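Putative enoyl-CoA hydratase (Streptomyces avermitilis, PDB 3GKB) probably catalyses a crotonase-type reaction on acyl-CoA thioesters, such as the hydration of enoyl-CoA, although its substrate is not established. Local coordinates at residues 133-146 / 171-183. Numbering follows the deposited sequence.
Sequences AAAETAGLGQIEAL and VVLTADLFDAETA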
loop_
_atom_site.group_PDB
_atom_site.type_symbol
_atom_site.label_atom_id
_atom_site.label_comp_id
_atom_site.label_asym_id
_atom_site.label_seq_id
_atom_site.Cartn_x
_atom_site.Cartn_y
_atom_site.Cartn_z
ATOM N N ALA B 133 -12.332 -11.345 6.542
ATOM C CA ALA B 133 -13.636 -11.404 5.868
ATOM C C ALA B 133 -13.862 -12.707 5.092
ATOM O O ALA B 133 -12.925 -13.299 4.554
ATOM C CB ALA B 133 -13.830 -10.202 4.915
ATOM N N ALA B 134 -15.120 -13.124 5.034
ATOM C CA ALA B 134 -15.532 -14.327 4.295
ATOM C C ALA B 134 -15.498 -14.052 2.765
ATOM O O ALA B 134 -16.231 -13.181 2.247
ATOM C CB ALA B 134 -16.947 -14.725 4.717
ATOM N N ALA B 135 -14.682 -14.828 2.060
ATOM C CA ALA B 135 -14.463 -14.624 0.620
ATOM C C ALA B 135 -15.775 -14.657 -0.157
ATOM O O ALA B 135 -16.009 -13.820 -1.039
ATOM C CB ALA B 135 -13.458 -15.680 0.088
ATOM N N GLU B 136 -16.662 -15.569 0.204
ATOM C CA GLU B 136 -17.882 -15.817 -0.580
ATOM C C GLU B 136 -19.015 -14.857 -0.318
ATOM O O GLU B 136 -19.850 -14.660 -1.187
ATOM C CB GLU B 136 -18.428 -17.240 -0.315
ATOM C CG GLU B 136 -17.531 -18.379 -0.803
ATOM C CD GLU B 136 -16.572 -18.885 0.271
ATOM O OE1 GLU B 136 -16.178 -18.084 1.140
ATOM O OE2 GLU B 136 -16.198 -20.082 0.239
ATOM N N THR B 137 -19.081 -14.302 0.895
ATOM C CA THR B 137 -20.267 -13.620 1.373
ATOM C C THR B 137 -20.049 -12.157 1.779
ATOM O O THR B 137 -20.978 -11.373 1.741
ATOM C CB THR B 137 -20.880 -14.396 2.566
ATOM O OG1 THR B 137 -19.890 -14.584 3.569
ATOM C CG2 THR B 137 -21.357 -15.793 2.119
ATOM N N ALA B 138 -18.834 -11.779 2.163
ATOM C CA ALA B 138 -18.623 -10.468 2.735
ATOM C C ALA B 138 -18.649 -9.392 1.664
ATOM O O ALA B 138 -18.314 -9.631 0.502
ATOM C CB ALA B 138 -17.309 -10.416 3.461
ATOM N N GLY B 139 -18.983 -8.188 2.078
ATOM C CA GLY B 139 -18.902 -7.032 1.198
ATOM C C GLY B 139 -18.685 -5.736 1.972
ATOM O O GLY B 139 -19.164 -5.587 3.081
ATOM N N LEU B 140 -17.967 -4.800 1.352
ATOM C CA LEU B 140 -17.675 -3.509 1.931
ATOM C C LEU B 140 -17.936 -2.431 0.908
ATOM O O LEU B 140 -17.465 -2.536 -0.242
ATOM C CB LEU B 140 -16.209 -3.416 2.333
ATOM C CG LEU B 140 -15.827 -4.011 3.661
ATOM C CD1 LEU B 140 -14.319 -4.157 3.712
ATOM C CD2 LEU B 140 -16.363 -3.105 4.806
ATOM N N GLY B 141 -18.694 -1.422 1.298
ATOM C CA GLY B 141 -18.937 -0.303 0.407
ATOM C C GLY B 141 -19.130 1.006 1.137
ATOM O O GLY B 141 -19.686 1.043 2.248
ATOM N N GLN B 142 -18.704 2.095 0.505
ATOM C CA GLN B 142 -18.985 3.433 1.043
ATOM C C GLN B 142 -20.183 3.963 0.252
ATOM O O GLN B 142 -20.034 4.462 -0.845
ATOM C CB GLN B 142 -17.776 4.376 0.944
ATOM C CG GLN B 142 -16.540 3.952 1.776
ATOM C CD GLN B 142 -16.721 3.954 3.322
ATOM O OE1 GLN B 142 -15.864 3.395 4.033
ATOM N NE2 GLN B 142 -17.813 4.585 3.848
ATOM N N ILE B 143 -21.376 3.812 0.811
ATOM C CA ILE B 143 -22.622 4.158 0.124
ATOM C C ILE B 143 -22.908 5.665 0.068
ATOM O O ILE B 143 -23.810 6.106 -0.663
ATOM C CB ILE B 143 -23.803 3.436 0.826
ATOM C CG1 ILE B 143 -25.076 3.435 -0.031
ATOM C CG2 ILE B 143 -24.116 4.097 2.172
ATOM C CD1 ILE B 143 -25.055 2.473 -1.191
ATOM N N GLU B 144 -22.158 6.430 0.865
ATOM C CA GLU B 144 -22.424 7.839 1.116
ATOM C C GLU B 144 -22.654 8.686 -0.129
ATOM O O GLU B 144 -23.641 9.429 -0.186
ATOM C CB GLU B 144 -21.304 8.437 1.965
ATOM C CG GLU B 144 -21.351 7.950 3.429
ATOM C CD GLU B 144 -20.446 6.728 3.716
ATOM O OE1 GLU B 144 -20.210 5.900 2.812
ATOM O OE2 GLU B 144 -19.994 6.590 4.877
ATOM N N ALA B 145 -21.773 8.558 -1.120
ATOM C CA ALA B 145 -21.867 9.347 -2.342
ATOM C C ALA B 145 -23.230 9.216 -3.011
ATOM O O ALA B 145 -23.735 10.181 -3.590
ATOM C CB ALA B 145 -20.714 8.984 -3.340
ATOM N N LEU B 146 -23.834 8.027 -2.914
ATOM C CA LEU B 146 -25.168 7.778 -3.492
ATOM C C LEU B 146 -26.333 8.401 -2.689
ATOM O O LEU B 146 -27.466 8.507 -3.201
ATOM C CB LEU B 146 -25.404 6.278 -3.695
ATOM C CG LEU B 146 -24.398 5.581 -4.612
ATOM C CD1 LEU B 146 -24.741 4.111 -4.793
ATOM C CD2 LEU B 146 -24.232 6.270 -5.950
ATOM N N VAL B 171 -13.077 3.992 -4.296
ATOM C CA VAL B 171 -14.068 3.376 -3.368
ATOM C C VAL B 171 -15.193 4.361 -3.094
ATOM O O VAL B 171 -16.367 4.010 -3.172
ATOM C CB VAL B 171 -13.414 2.854 -2.073
ATOM C CG1 VAL B 171 -14.467 2.520 -0.996
ATOM C CG2 VAL B 171 -12.557 1.616 -2.383
ATOM N N VAL B 172 -14.833 5.594 -2.752
ATOM C CA VAL B 172 -15.813 6.601 -2.356
ATOM C C VAL B 172 -16.754 7.025 -3.509
ATOM O O VAL B 172 -17.967 7.119 -3.320
ATOM C CB VAL B 172 -15.090 7.797 -1.725
ATOM C CG1 VAL B 172 -16.008 8.997 -1.571
ATOM C CG2 VAL B 172 -14.471 7.344 -0.341
ATOM N N LEU B 173 -16.194 7.234 -4.699
ATOM C CA LEU B 173 -16.975 7.805 -5.797
ATOM C C LEU B 173 -17.688 6.743 -6.620
ATOM O O LEU B 173 -18.790 6.983 -7.079
ATOM C CB LEU B 173 -16.098 8.732 -6.645
ATOM C CG LEU B 173 -15.698 10.044 -5.958
ATOM C CD1 LEU B 173 -14.738 10.848 -6.830
ATOM C CD2 LEU B 173 -16.911 10.946 -5.567
ATOM N N THR B 174 -17.113 5.548 -6.786
ATOM C CA THR B 174 -17.858 4.475 -7.472
ATOM C C THR B 174 -18.977 3.978 -6.561
ATOM O O THR B 174 -20.010 3.510 -7.025
ATOM C CB THR B 174 -17.007 3.272 -7.946
ATOM O OG1 THR B 174 -16.495 2.517 -6.840
ATOM C CG2 THR B 174 -15.882 3.720 -8.832
ATOM N N ALA B 175 -18.744 4.068 -5.258
ATOM C CA ALA B 175 -19.709 3.646 -4.240
ATOM C C ALA B 175 -20.180 2.196 -4.429
ATOM O O ALA B 175 -21.253 1.838 -3.989
ATOM C CB ALA B 175 -20.918 4.599 -4.187
ATOM N N ASP B 176 -19.362 1.361 -5.039
ATOM C CA ASP B 176 -19.749 -0.006 -5.261
ATOM C C ASP B 176 -19.454 -0.880 -4.057
ATOM O O ASP B 176 -18.688 -0.506 -3.187
ATOM C CB ASP B 176 -19.066 -0.539 -6.503
ATOM C CG ASP B 176 -19.705 -0.017 -7.779
ATOM O OD1 ASP B 176 -20.968 0.092 -7.821
ATOM O OD2 ASP B 176 -18.946 0.273 -8.727
ATOM N N LEU B 177 -20.117 -2.027 -4.011
ATOM C CA LEU B 177 -19.892 -3.001 -2.960
ATOM C C LEU B 177 -18.717 -3.851 -3.403
ATOM O O LEU B 177 -18.800 -4.556 -4.443
ATOM C CB LEU B 177 -21.142 -3.861 -2.762
ATOM C CG LEU B 177 -21.060 -4.825 -1.580
ATOM C CD1 LEU B 177 -21.120 -4.060 -0.318
ATOM C CD2 LEU B 177 -22.206 -5.894 -1.679
ATOM N N PHE B 178 -17.608 -3.722 -2.680
ATOM C CA PHE B 178 -16.383 -4.462 -2.949
ATOM C C PHE B 178 -16.457 -5.834 -2.305
ATOM O O PHE B 178 -16.871 -5.962 -1.176
ATOM C CB PHE B 178 -15.166 -3.690 -2.414
ATOM C CG PHE B 178 -14.795 -2.540 -3.270
ATOM C CD1 PHE B 178 -13.642 -2.583 -4.058
ATOM C CD2 PHE B 178 -15.613 -1.432 -3.352
ATOM C CE1 PHE B 178 -13.320 -1.530 -4.881
ATOM C CE2 PHE B 178 -15.289 -0.367 -4.208
ATOM C CZ PHE B 178 -14.141 -0.430 -4.963
ATOM N N ASP B 179 -16.081 -6.870 -3.043
ATOM C CA ASP B 179 -16.022 -8.189 -2.440
ATOM C C ASP B 179 -14.785 -8.332 -1.556
ATOM O O ASP B 179 -13.888 -7.492 -1.560
ATOM C CB ASP B 179 -16.128 -9.304 -3.485
ATOM C CG ASP B 179 -14.982 -9.333 -4.472
ATOM O OD1 ASP B 179 -13.855 -8.898 -4.190
ATOM O OD2 ASP B 179 -15.229 -9.821 -5.596
ATOM N N ALA B 180 -14.757 -9.374 -0.749
ATOM C CA ALA B 180 -13.661 -9.570 0.199
ATOM C C ALA B 180 -12.295 -9.654 -0.451
ATOM O O ALA B 180 -11.335 -9.083 0.057
ATOM C CB ALA B 180 -13.907 -10.831 1.074
ATOM N N GLU B 181 -12.186 -10.361 -1.564
ATOM C CA GLU B 181 -10.903 -10.549 -2.229
ATOM C C GLU B 181 -10.329 -9.237 -2.750
ATOM O O GLU B 181 -9.129 -9.014 -2.656
ATOM C CB GLU B 181 -10.981 -11.581 -3.369
ATOM N N THR B 182 -11.185 -8.391 -3.308
ATOM C CA THR B 182 -10.773 -7.063 -3.758
ATOM C C THR B 182 -10.412 -6.160 -2.583
ATOM O O THR B 182 -9.392 -5.465 -2.611
ATOM C CB THR B 182 -11.823 -6.389 -4.681
ATOM O OG1 THR B 182 -12.212 -7.311 -5.708
ATOM C CG2 THR B 182 -11.239 -5.131 -5.311
ATOM N N ALA B 183 -11.229 -6.179 -1.536
ATOM C CA ALA B 183 -10.956 -5.369 -0.351
ATOM C C ALA B 183 -9.596 -5.748 0.255
ATOM O O ALA B 183 -8.810 -4.879 0.626
ATOM C CB ALA B 183 -12.096 -5.513 0.681
HETATM O O HOH W 1 -14.195 -12.296 -2.555
HETATM O O HOH W 2 -17.091 -11.392 -0.910
HETATM O O HOH W 3 -17.611 1.745 -2.129
HETATM O O HOH W 4 -19.260 7.151 -0.938
#
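Leu140 and Phe178 pair through their backbones in both directions: Leu140 N donates to Phe178 O (3.0 Å), and Phe178 N returns a shorter bond to Leu140 O (2.7 Å). This is one antiparallel hydrogen-bonded pair, with both side chains on the same face of the small sheet; there Leu140 CD1 meets Ala183 CB. Val171 CG2 lies over one face of the Phe178 ring, 3.6 Å above its plane and offset toward the rim, while Leu140 O is at the ring edge. With CG anti to the backbone N (chi1 -174°), Leu177 brings CD1 against the strand backbone, 3.6 Å from Leu140 N and close to Gly139 C. Towards Leu146, Ala175 CB nestles between Gln142 O and the branch point of Leu146, whose CG is 3.6 Å away.

Gln142 bends at chi2 (-65°); its CG rests 3.7 Å from Val171 CG1, while the amide leads off to give Glu144 OE1 a 2.9 Å bond from NE2. Cut back to alanine, Gln142 would lose CG and the amide, which would probably leave Val171 CG1 short of a packing partner and Glu144 OE1 without this donor. Where the backbones part, waters bridge them: one joins Gln142 N to Val171 O and Asp176 O, another links Gln142 O and Ala145 N to Val172 O. At the far end Asp179 is the N-cap of helix 180-186, OD1 accepting from both N and OG1 of Thr182, and Ala180 CB sits 3.5 Å from Ala134 O.

Asp176 reaches Arg204 of the second subunit in a salt bridge. Strand 139-141 runs between 116-118 and 178-179 in this crotonase-like fold, with helix 120-127 against Leu140 and Gln142, and helix 270-280 against Leu146 and Leu177.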